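Local coordinates for protein triacylglycerol lipase (Clostridium botulinum, PDB 5AH1) that hydrolyses synthetic polyesters and, as a zinc-binding lipase of the alpha/beta-hydrolase type, probably triacylglycerols, at residues L58-E63 with K437-D442; S223-S228 with Y327-T332; I80-G85 with K98-V103. All blocks are in the same frame, centred on the assembly; numbering follows the deposited sequence.

Contact 1: L58-E63 with K437-D442; sequences LKFPVE and KDWYMD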
loop_
_atom_site.group_PDB
_atom_site.type_symbol
_atom_site.label_atom_id
_atom_site.label_comp_id
_atom_site.label_asym_id
_atom_site.label_seq_id
_atom_site.Cartn_x
_atom_site.Cartn_y
_atom_site.Cartn_z
ATOM N N LEU A 58 -4.672 -9.387 17.565
ATOM C CA LEU A 58 -5.778 -8.849 16.795
ATOM C C LEU A 58 -6.676 -10.007 16.396
ATOM O O LEU A 58 -6.185 -11.047 15.966
ATOM C CB LEU A 58 -5.258 -8.125 15.549
ATOM C CG LEU A 58 -6.250 -7.186 14.867
ATOM C CD1 LEU A 58 -6.547 -5.983 15.756
ATOM C CD2 LEU A 58 -5.704 -6.724 13.517
ATOM N N LYS A 59 -7.984 -9.827 16.535
ATOM C CA LYS A 59 -8.946 -10.881 16.234
ATOM C C LYS A 59 -9.621 -10.686 14.887
ATOM O O LYS A 59 -10.227 -9.638 14.613
ATOM C CB LYS A 59 -9.997 -10.955 17.334
ATOM C CG LYS A 59 -9.411 -11.270 18.692
ATOM C CD LYS A 59 -10.488 -11.320 19.758
ATOM C CE LYS A 59 -9.927 -11.739 21.113
ATOM N NZ LYS A 59 -11.017 -12.221 22.017
ATOM N N PHE A 60 -9.524 -11.709 14.043
ATOM C CA PHE A 60 -10.177 -11.646 12.751
ATOM C C PHE A 60 -11.687 -11.694 13.027
ATOM O O PHE A 60 -12.141 -12.504 13.828
ATOM C CB PHE A 60 -9.707 -12.779 11.846
ATOM C CG PHE A 60 -10.174 -12.634 10.448
ATOM C CD1 PHE A 60 -9.493 -11.798 9.575
ATOM C CD2 PHE A 60 -11.309 -13.286 9.998
ATOM C CE1 PHE A 60 -9.935 -11.605 8.281
ATOM C CE2 PHE A 60 -11.757 -13.105 8.697
ATOM C CZ PHE A 60 -11.059 -12.275 7.838
ATOM N N PRO A 61 -12.470 -10.809 12.402
ATOM C CA PRO A 61 -13.821 -10.559 12.933
ATOM C C PRO A 61 -14.938 -11.492 12.472
ATOM O O PRO A 61 -15.978 -11.493 13.113
ATOM C CB PRO A 61 -14.116 -9.145 12.447
ATOM C CG PRO A 61 -13.371 -9.065 11.164
ATOM C CD PRO A 61 -12.084 -9.788 11.410
ATOM N N VAL A 62 -14.748 -12.248 11.396
ATOM C CA VAL A 62 -15.849 -13.020 10.835
ATOM C C VAL A 62 -15.384 -14.394 10.394
ATOM O O VAL A 62 -14.200 -14.633 10.154
ATOM C CB VAL A 62 -16.505 -12.297 9.628
ATOM C CG1 VAL A 62 -17.063 -10.947 10.045
ATOM C CG2 VAL A 62 -15.509 -12.115 8.495
ATOM N N GLU A 63 -16.340 -15.306 10.336
ATOM C CA GLU A 63 -16.140 -16.585 9.675
ATOM C C GLU A 63 -16.550 -16.440 8.218
ATOM O O GLU A 63 -17.362 -15.574 7.857
ATOM C CB GLU A 63 -16.964 -17.690 10.348
ATOM C CG GLU A 63 -16.438 -18.126 11.721
ATOM C CD GLU A 63 -15.132 -18.929 11.649
ATOM O OE1 GLU A 63 -15.036 -19.884 10.837
ATOM O OE2 GLU A 63 -14.196 -18.602 12.415
ATOM N N LYS A 437 -0.292 -11.894 13.777
ATOM C CA LYS A 437 -0.049 -13.072 12.945
ATOM C C LYS A 437 -1.298 -13.950 12.825
ATOM O O LYS A 437 -1.613 -14.458 11.747
ATOM C CB LYS A 437 1.170 -13.866 13.426
ATOM C CG LYS A 437 1.026 -14.506 14.788
ATOM C CD LYS A 437 2.349 -15.109 15.237
ATOM C CE LYS A 437 2.237 -15.737 16.616
ATOM N NZ LYS A 437 3.543 -16.272 17.102
ATOM N N ASP A 438 -2.035 -14.111 13.915
ATOM C CA ASP A 438 -3.242 -14.938 13.870
ATOM C C ASP A 438 -4.312 -14.337 12.965
ATOM O O ASP A 438 -5.023 -15.050 12.267
ATOM C CB ASP A 438 -3.780 -15.167 15.281
ATOM C CG ASP A 438 -2.860 -16.043 16.106
ATOM O OD1 ASP A 438 -2.496 -17.132 15.615
ATOM O OD2 ASP A 438 -2.487 -15.635 17.227
ATOM N N TRP A 439 -4.406 -13.013 12.955
ATOM C CA TRP A 439 -5.337 -12.325 12.071
ATOM C C TRP A 439 -5.030 -12.672 10.617
ATOM O O TRP A 439 -5.936 -13.033 9.843
ATOM C CB TRP A 439 -5.263 -10.820 12.314
ATOM C CG TRP A 439 -6.317 -9.984 11.602
ATOM C CD1 TRP A 439 -7.448 -9.467 12.149
ATOM C CD2 TRP A 439 -6.287 -9.520 10.237
ATOM N NE1 TRP A 439 -8.146 -8.742 11.215
ATOM C CE2 TRP A 439 -7.456 -8.759 10.032
ATOM C CE3 TRP A 439 -5.395 -9.681 9.172
ATOM C CZ2 TRP A 439 -7.765 -8.177 8.804
ATOM C CZ3 TRP A 439 -5.701 -9.100 7.957
ATOM C CH2 TRP A 439 -6.877 -8.356 7.780
ATOM N N TYR A 440 -3.756 -12.585 10.242
ATOM C CA TYR A 440 -3.368 -12.903 8.876
ATOM C C TYR A 440 -3.570 -14.378 8.523
ATOM O O TYR A 440 -3.988 -14.693 7.409
ATOM C CB TYR A 440 -1.927 -12.467 8.603
ATOM C CG TYR A 440 -1.821 -10.987 8.364
ATOM C CD1 TYR A 440 -1.636 -10.101 9.412
ATOM C CD2 TYR A 440 -1.962 -10.472 7.084
ATOM C CE1 TYR A 440 -1.570 -8.744 9.189
ATOM C CE2 TYR A 440 -1.890 -9.113 6.850
ATOM C CZ TYR A 440 -1.705 -8.261 7.910
ATOM O OH TYR A 440 -1.646 -6.908 7.665
ATOM N N MET A 441 -3.288 -15.283 9.459
ATOM C CA MET A 441 -3.516 -16.705 9.207
ATOM C C MET A 441 -5.008 -16.989 9.004
ATOM O O MET A 441 -5.388 -17.738 8.098
ATOM C CB MET A 441 -2.900 -17.547 10.326
ATOM C CG MET A 441 -1.357 -17.523 10.232
ATOM S SD MET A 441 -0.476 -18.483 11.433
ATOM C CE MET A 441 -0.767 -17.488 12.868
ATOM N N ASP A 442 -5.849 -16.371 9.830
ATOM C CA ASP A 442 -7.287 -16.513 9.675
ATOM C C ASP A 442 -7.772 -15.898 8.373
ATOM O O ASP A 442 -8.687 -16.422 7.750
ATOM C CB ASP A 442 -8.039 -15.902 10.865
ATOM C CG ASP A 442 -7.966 -16.768 12.112
ATOM O OD1 ASP A 442 -7.515 -17.933 12.020
ATOM O OD2 ASP A 442 -8.362 -16.272 13.189
HETATM O O HOH W 1 -3.571 -11.570 15.335
HETATM O O HOH W 2 -10.008 -7.158 12.909
HETATM O O HOH W 3 -7.826 -13.919 14.479
#
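Leu58 and Phe60 hold the indole of Trp439 between them, one on each face. On one side the methyl CD2 of Leu58 makes a CH-pi contact with the five-membered ring, 3.8 Å from its centroid and 24° off the normal. A chi1 of -163° carries CG of Leu58 opposite the backbone N and so brings CD2 over that ring. On the other side, the Phe60 ring presents its edge to the indole in a T-shaped pair, with the planes at 64° and CD1 of Phe60 lying 3.7 Å from CE2 of Trp439. Tyr443 and Trp331 also meet the Phe60 and Trp439 rings, extending an aromatic cluster from the helix to strand 327-331 of the central sheet.

Further along the helix, CB of Asp442 rests 3.7 Å from CB of Phe60, the two side chains running past each other in opposite directions.

The polar links across the contact all pass through water. Water 1 accepts a hydrogen bond from Trp439 N (2.9 Å), an amide in the first turn of the helix, and also bonds to Leu58 O. Water 2 accepts from the indole NE1 of Trp439 (3.0 Å) and donates to Lys59 O. Water 3 accepts from Phe60 N and donates a hydrogen bond to OD2 of Asp442 (2.7 Å).

The loop is thus joined to the helix by apolar contact on both faces of one indole and by three single-water bridges. These bridges satisfy NE1 of the indole and the backbone groups Trp439 N, Phe60 N, Leu58 O and Lys59 O without any direct hydrogen bond between the segments.

Contact 2: S223-S228 with Y327-T332; sequences SVSTIS and YYFSWT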
loop_
_atom_site.group_PDB
_atom_site.type_symbol
_atom_site.label_atom_id
_atom_site.label_comp_id
_atom_site.label_asym_id
_atom_site.label_seq_id
_atom_site.Cartn_x
_atom_site.Cartn_y
_atom_site.Cartn_z
ATOM N N SER A 223 -8.485 -12.442 -6.036
ATOM C CA SER A 223 -8.940 -11.425 -5.119
ATOM C C SER A 223 -7.906 -10.340 -4.941
ATOM O O SER A 223 -6.709 -10.561 -5.090
ATOM C CB SER A 223 -9.283 -12.037 -3.757
ATOM O OG SER A 223 -8.126 -12.430 -3.047
ATOM N N VAL A 224 -8.428 -9.172 -4.597
ATOM C CA VAL A 224 -7.670 -7.978 -4.255
ATOM C C VAL A 224 -8.146 -7.517 -2.884
ATOM O O VAL A 224 -9.330 -7.259 -2.692
ATOM C CB VAL A 224 -7.933 -6.869 -5.295
ATOM C CG1 VAL A 224 -7.517 -5.481 -4.790
ATOM C CG2 VAL A 224 -7.236 -7.212 -6.587
ATOM N N SER A 225 -7.228 -7.447 -1.925
ATOM C CA SER A 225 -7.530 -6.986 -0.579
ATOM C C SER A 225 -6.689 -5.761 -0.280
ATOM O O SER A 225 -5.456 -5.830 -0.355
ATOM C CB SER A 225 -7.215 -8.062 0.455
ATOM O OG SER A 225 -8.046 -9.192 0.322
ATOM N N THR A 226 -7.356 -4.651 0.040
ATOM C CA THR A 226 -6.672 -3.425 0.450
ATOM C C THR A 226 -6.804 -3.266 1.957
ATOM O O THR A 226 -7.847 -3.562 2.532
ATOM C CB THR A 226 -7.183 -2.164 -0.314
ATOM O OG1 THR A 226 -8.489 -1.774 0.133
ATOM C CG2 THR A 226 -7.207 -2.403 -1.800
ATOM N N ILE A 227 -5.708 -2.850 2.593
ATOM C CA ILE A 227 -5.638 -2.670 4.035
ATOM C C ILE A 227 -5.037 -1.287 4.278
ATOM O O ILE A 227 -3.910 -1.020 3.882
ATOM C CB ILE A 227 -4.769 -3.759 4.711
ATOM C CG1 ILE A 227 -5.261 -5.168 4.377
ATOM C CG2 ILE A 227 -4.737 -3.528 6.220
ATOM C CD1 ILE A 227 -4.374 -6.264 4.984
ATOM N N SER A 228 -5.810 -0.415 4.914
ATOM C CA SER A 228 -5.359 0.950 5.212
ATOM C C SER A 228 -5.011 1.737 3.949
ATOM O O SER A 228 -4.122 2.596 3.947
ATOM C CB SER A 228 -4.138 0.931 6.135
ATOM O OG SER A 228 -4.300 0.033 7.222
ATOM N N TYR A 327 -12.753 -10.796 -6.688
ATOM C CA TYR A 327 -13.285 -10.387 -5.390
ATOM C C TYR A 327 -12.457 -9.238 -4.830
ATOM O O TYR A 327 -11.241 -9.314 -4.834
ATOM C CB TYR A 327 -13.240 -11.561 -4.399
ATOM C CG TYR A 327 -14.149 -12.713 -4.726
ATOM C CD1 TYR A 327 -15.469 -12.706 -4.333
ATOM C CD2 TYR A 327 -13.669 -13.823 -5.413
ATOM C CE1 TYR A 327 -16.295 -13.788 -4.614
ATOM C CE2 TYR A 327 -14.478 -14.882 -5.714
ATOM C CZ TYR A 327 -15.784 -14.860 -5.318
ATOM O OH TYR A 327 -16.590 -15.934 -5.614
ATOM N N TYR A 328 -13.116 -8.215 -4.305
ATOM C CA TYR A 328 -12.425 -7.079 -3.698
ATOM C C TYR A 328 -12.842 -6.949 -2.243
ATOM O O TYR A 328 -14.027 -6.974 -1.913
ATOM C CB TYR A 328 -12.711 -5.766 -4.459
ATOM C CG TYR A 328 -12.125 -5.743 -5.849
ATOM C CD1 TYR A 328 -12.790 -6.303 -6.918
ATOM C CD2 TYR A 328 -10.915 -5.110 -6.102
ATOM C CE1 TYR A 328 -12.245 -6.311 -8.190
ATOM C CE2 TYR A 328 -10.372 -5.107 -7.362
ATOM C CZ TYR A 328 -11.047 -5.673 -8.414
ATOM O OH TYR A 328 -10.543 -5.710 -9.689
ATOM N N PHE A 329 -11.843 -6.843 -1.379
ATOM C CA PHE A 329 -12.035 -6.640 0.051
ATOM C C PHE A 329 -11.300 -5.406 0.473
ATOM O O PHE A 329 -10.168 -5.213 0.077
ATOM C CB PHE A 329 -11.502 -7.848 0.837
ATOM C CG PHE A 329 -12.197 -9.123 0.485
ATOM C CD1 PHE A 329 -13.399 -9.473 1.104
ATOM C CD2 PHE A 329 -11.684 -9.954 -0.495
ATOM C CE1 PHE A 329 -14.057 -10.631 0.767
ATOM C CE2 PHE A 329 -12.342 -11.103 -0.841
ATOM C CZ PHE A 329 -13.532 -11.445 -0.223
ATOM N N SER A 330 -11.911 -4.630 1.346
ATOM C CA SER A 330 -11.239 -3.470 1.925
ATOM C C SER A 330 -11.324 -3.490 3.439
ATOM O O SER A 330 -12.375 -3.795 4.022
ATOM C CB SER A 330 -11.848 -2.174 1.409
ATOM O OG SER A 330 -13.233 -2.170 1.687
ATOM N N TRP A 331 -10.193 -3.163 4.057
ATOM C CA TRP A 331 -10.035 -3.049 5.496
ATOM C C TRP A 331 -9.606 -1.632 5.844
ATOM O O TRP A 331 -8.672 -1.087 5.237
ATOM C CB TRP A 331 -8.990 -4.049 5.973
ATOM C CG TRP A 331 -9.387 -5.463 5.717
ATOM C CD1 TRP A 331 -9.131 -6.198 4.603
ATOM C CD2 TRP A 331 -10.149 -6.305 6.593
ATOM N NE1 TRP A 331 -9.679 -7.452 4.733
ATOM C CE2 TRP A 331 -10.303 -7.549 5.950
ATOM C CE3 TRP A 331 -10.715 -6.124 7.861
ATOM C CZ2 TRP A 331 -10.993 -8.615 6.536
ATOM C CZ3 TRP A 331 -11.396 -7.167 8.436
ATOM C CH2 TRP A 331 -11.524 -8.407 7.782
ATOM N N THR A 332 -10.316 -1.054 6.813
ATOM C CA THR A 332 -10.130 0.317 7.275
ATOM C C THR A 332 -9.567 0.292 8.697
ATOM O O THR A 332 -10.121 -0.392 9.572
ATOM C CB THR A 332 -11.486 1.068 7.290
ATOM O OG1 THR A 332 -12.006 1.141 5.953
ATOM C CG2 THR A 332 -11.327 2.476 7.858
HETATM O O HOH W 4 -8.275 -0.285 2.554
#
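Trp331 O is gripped twice, by the N-H of Ser228 at 3.0 Å and by water 4, which donates to it at 2.8 Å. The same water accepts a hydrogen bond from OG1 of Thr226, so side chain and strand end are tied by one molecule. A chi1 of 73° turns OG1 of Thr226 toward the neighbouring strand, where it meets this water and lies 3.6 Å from CB of Ser330; Asn231 is a further partner.

Upstream, four more backbone bonds pass back and forth between strands 223-227 and 327-331, from Val224 N to Tyr327 O (2.8 Å) as far as Trp331 N to Thr226 O. CD1 of Trp331 brings the indole edge up to this last oxygen.

On one face, Val224 lies alongside Tyr328, its CB 3.6 Å from CD2 of the ring; helix 183-197 covers this pair. The other face carries Phe329, whose CB is 3.7 Å from OG of Ser225, and Trp331, whose CD1 is 4.0 Å from CG1 of Ile227. Helix 437-448 packs here, and Tyr443 OH reaches both Ser225 OG and Trp331 NE1.

In-register parallel pairing, with strand axes approaching to 4.6 Å and helices on both faces, is that of neighbouring central strands in an alpha/beta sheet, here the parallel sheet of the alpha/beta-hydrolase fold.

Contact 3: I80-G85 with K98-V103; sequences IVLVHG and KYWGGV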
loop_
_atom_site.group_PDB
_atom_site.type_symbol
_atom_site.label_atom_id
_atom_site.label_comp_id
_atom_site.label_asym_id
_atom_site.label_seq_id
_atom_site.Cartn_x
_atom_site.Cartn_y
_atom_site.Cartn_z
ATOM N N ILE A 80 -0.965 -16.326 -1.747
ATOM C CA ILE A 80 -1.039 -14.900 -1.437
ATOM C C ILE A 80 0.258 -14.230 -1.877
ATOM O O ILE A 80 1.342 -14.785 -1.702
ATOM C CB ILE A 80 -1.252 -14.703 0.098
ATOM C CG1 ILE A 80 -2.668 -15.141 0.487
ATOM C CG2 ILE A 80 -0.976 -13.275 0.531
ATOM C CD1 ILE A 80 -2.859 -15.387 1.971
ATOM N N VAL A 81 0.141 -13.042 -2.462
ATOM C CA VAL A 81 1.275 -12.172 -2.715
ATOM C C VAL A 81 1.017 -10.863 -1.967
ATOM O O VAL A 81 0.021 -10.176 -2.202
ATOM C CB VAL A 81 1.497 -11.926 -4.237
ATOM C CG1 VAL A 81 2.600 -10.905 -4.476
ATOM C CG2 VAL A 81 1.826 -13.237 -4.945
ATOM N N LEU A 82 1.958 -10.519 -1.092
ATOM C CA LEU A 82 1.897 -9.331 -0.241
ATOM C C LEU A 82 2.603 -8.158 -0.913
ATOM O O LEU A 82 3.706 -8.320 -1.433
ATOM C CB LEU A 82 2.601 -9.638 1.085
ATOM C CG LEU A 82 2.041 -10.797 1.911
ATOM C CD1 LEU A 82 2.973 -11.117 3.062
ATOM C CD2 LEU A 82 0.667 -10.482 2.449
ATOM N N VAL A 83 1.973 -6.984 -0.878
ATOM C CA VAL A 83 2.483 -5.796 -1.556
ATOM C C VAL A 83 2.439 -4.573 -0.623
ATOM O O VAL A 83 1.379 -4.093 -0.237
ATOM C CB VAL A 83 1.694 -5.513 -2.840
ATOM C CG1 VAL A 83 2.328 -4.325 -3.590
ATOM C CG2 VAL A 83 1.618 -6.754 -3.738
ATOM N N HIS A 84 3.632 -4.117 -0.249
ATOM C CA HIS A 84 3.808 -2.994 0.658
ATOM C C HIS A 84 3.376 -1.660 0.049
ATOM O O HIS A 84 3.159 -1.539 -1.165
ATOM C CB HIS A 84 5.292 -2.899 1.038
ATOM C CG HIS A 84 6.187 -2.592 -0.120
ATOM N ND1 HIS A 84 6.355 -1.316 -0.603
ATOM C CD2 HIS A 84 6.944 -3.391 -0.913
ATOM C CE1 HIS A 84 7.186 -1.338 -1.632
ATOM N NE2 HIS A 84 7.555 -2.587 -1.845
ATOM N N GLY A 85 3.261 -0.672 0.924
ATOM C CA GLY A 85 2.897 0.679 0.529
ATOM C C GLY A 85 4.040 1.645 0.303
ATOM O O GLY A 85 5.121 1.291 -0.164
ATOM N N LYS A 98 10.936 -6.608 8.863
ATOM C CA LYS A 98 10.006 -6.860 7.758
ATOM C C LYS A 98 8.878 -5.838 7.673
ATOM O O LYS A 98 8.299 -5.455 8.689
ATOM C CB LYS A 98 9.386 -8.261 7.898
ATOM C CG LYS A 98 10.397 -9.383 7.785
ATOM C CD LYS A 98 10.855 -9.615 6.341
ATOM C CE LYS A 98 11.966 -10.668 6.249
ATOM N NZ LYS A 98 13.250 -10.154 6.775
ATOM N N TYR A 99 8.538 -5.423 6.460
ATOM C CA TYR A 99 7.349 -4.607 6.274
ATOM C C TYR A 99 6.139 -5.378 6.817
ATOM O O TYR A 99 5.304 -4.835 7.546
ATOM C CB TYR A 99 7.132 -4.262 4.810
ATOM C CG TYR A 99 6.016 -3.263 4.595
ATOM C CD1 TYR A 99 4.697 -3.679 4.461
ATOM C CD2 TYR A 99 6.278 -1.903 4.530
ATOM C CE1 TYR A 99 3.672 -2.766 4.243
ATOM C CE2 TYR A 99 5.278 -0.992 4.330
ATOM C CZ TYR A 99 3.971 -1.418 4.193
ATOM O OH TYR A 99 2.993 -0.472 3.951
ATOM N N TRP A 100 6.066 -6.654 6.448
ATOM C CA TRP A 100 4.955 -7.499 6.831
ATOM C C TRP A 100 5.281 -8.245 8.117
ATOM O O TRP A 100 5.768 -9.377 8.096
ATOM C CB TRP A 100 4.608 -8.457 5.691
ATOM C CG TRP A 100 4.037 -7.719 4.499
ATOM C CD1 TRP A 100 4.717 -7.316 3.377
ATOM C CD2 TRP A 100 2.684 -7.268 4.328
ATOM N NE1 TRP A 100 3.862 -6.659 2.518
ATOM C CE2 TRP A 100 2.609 -6.615 3.081
ATOM C CE3 TRP A 100 1.529 -7.368 5.108
ATOM C CZ2 TRP A 100 1.424 -6.080 2.597
ATOM C CZ3 TRP A 100 0.349 -6.854 4.622
ATOM C CH2 TRP A 100 0.305 -6.205 3.387
ATOM N N GLY A 101 5.030 -7.565 9.233
ATOM C CA GLY A 101 5.107 -8.144 10.561
ATOM C C GLY A 101 6.188 -7.565 11.448
ATOM O O GLY A 101 6.202 -7.799 12.650
ATOM N N GLY A 102 7.130 -6.829 10.866
ATOM C CA GLY A 102 8.196 -6.246 11.661
ATOM C C GLY A 102 9.203 -7.267 12.148
ATOM O O GLY A 102 9.951 -7.841 11.352
ATOM N N VAL A 103 9.221 -7.491 13.460
ATOM C CA VAL A 103 10.057 -8.538 14.050
ATOM C C VAL A 103 9.396 -9.905 13.987
ATOM O O VAL A 103 10.018 -10.908 14.351
ATOM C CB VAL A 103 10.425 -8.227 15.507
ATOM C CG1 VAL A 103 11.265 -6.963 15.573
ATOM C CG2 VAL A 103 9.184 -8.121 16.388
HETATM O O HOH W 5 5.544 -6.281 0.189
#
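Strand 80-83 of the central sheet runs out into a His-Gly pair, His84-Gly85, a sequence that in related lipases opens the loop beside the oxyanion hole; the loop segment 98-103 lays two aromatic rings against this strand end. CB of His84 sits almost exactly over the centre of the Tyr99 ring, 3.4 Å from its centroid and 6° off the normal. The imidazole turns its edge toward the same face in a T-shaped arrangement, its orientation fixed by the bond from ND1 to Gly85 O (2.9 Å) and by NE2 bonding to Val122 N. A chi1 of -172° swings the Tyr99 ring over His84 CB and brings OH to Gly85 N, which donates a weak hydrogen bond (3.0 Å).

Trp100 takes Leu82 instead. CB of Leu82 makes a CH-pi contact 3.7 Å from the centroid of the five-membered ring, and CD1 of Leu82 follows at 3.8 Å from CG of Trp100. CD1 of Tyr99 lies over the opposite face, toward the rim. At the indole edge, water 5 accepts from NE1 of Trp100 (2.9 Å) and, weakly, from His84 N, and donates to Leu82 O.

Tyr99 OH thus serves Gly85 N, water 5 serves His84 N and Leu82 O, and Arg131 bonds the carbonyls of His84 and Gly85, while CH-pi contacts pack the two rings against the strand end. Tyr99 OH also bonds ND1 of His181, the residue before Ser182 in the probable nucleophile elbow.

Contacts 1 and 2, with centres 14 Å apart, meet through Trp331: its CH2 lies 3.6 Å from Phe60 CE1 and its CE3 3.7 Å from Trp439 CZ2. Segment 437-442 also reaches contact 3, where Tyr440 OH packs 3.6 Å from Trp100 CZ3, although those centres are 16 Å apart. Contacts 2 and 3 do not touch, their nearest atoms being about 5 Å apart, but both belong to the parallel sheet. Strand 176-181 runs between 80-83 and 221-227 and leads to Ser182, the probable nucleophile of the GxSxG elbow. Gly85 touches that elbow and Ser228 lies near it, whereas contact 1 sits at the surface.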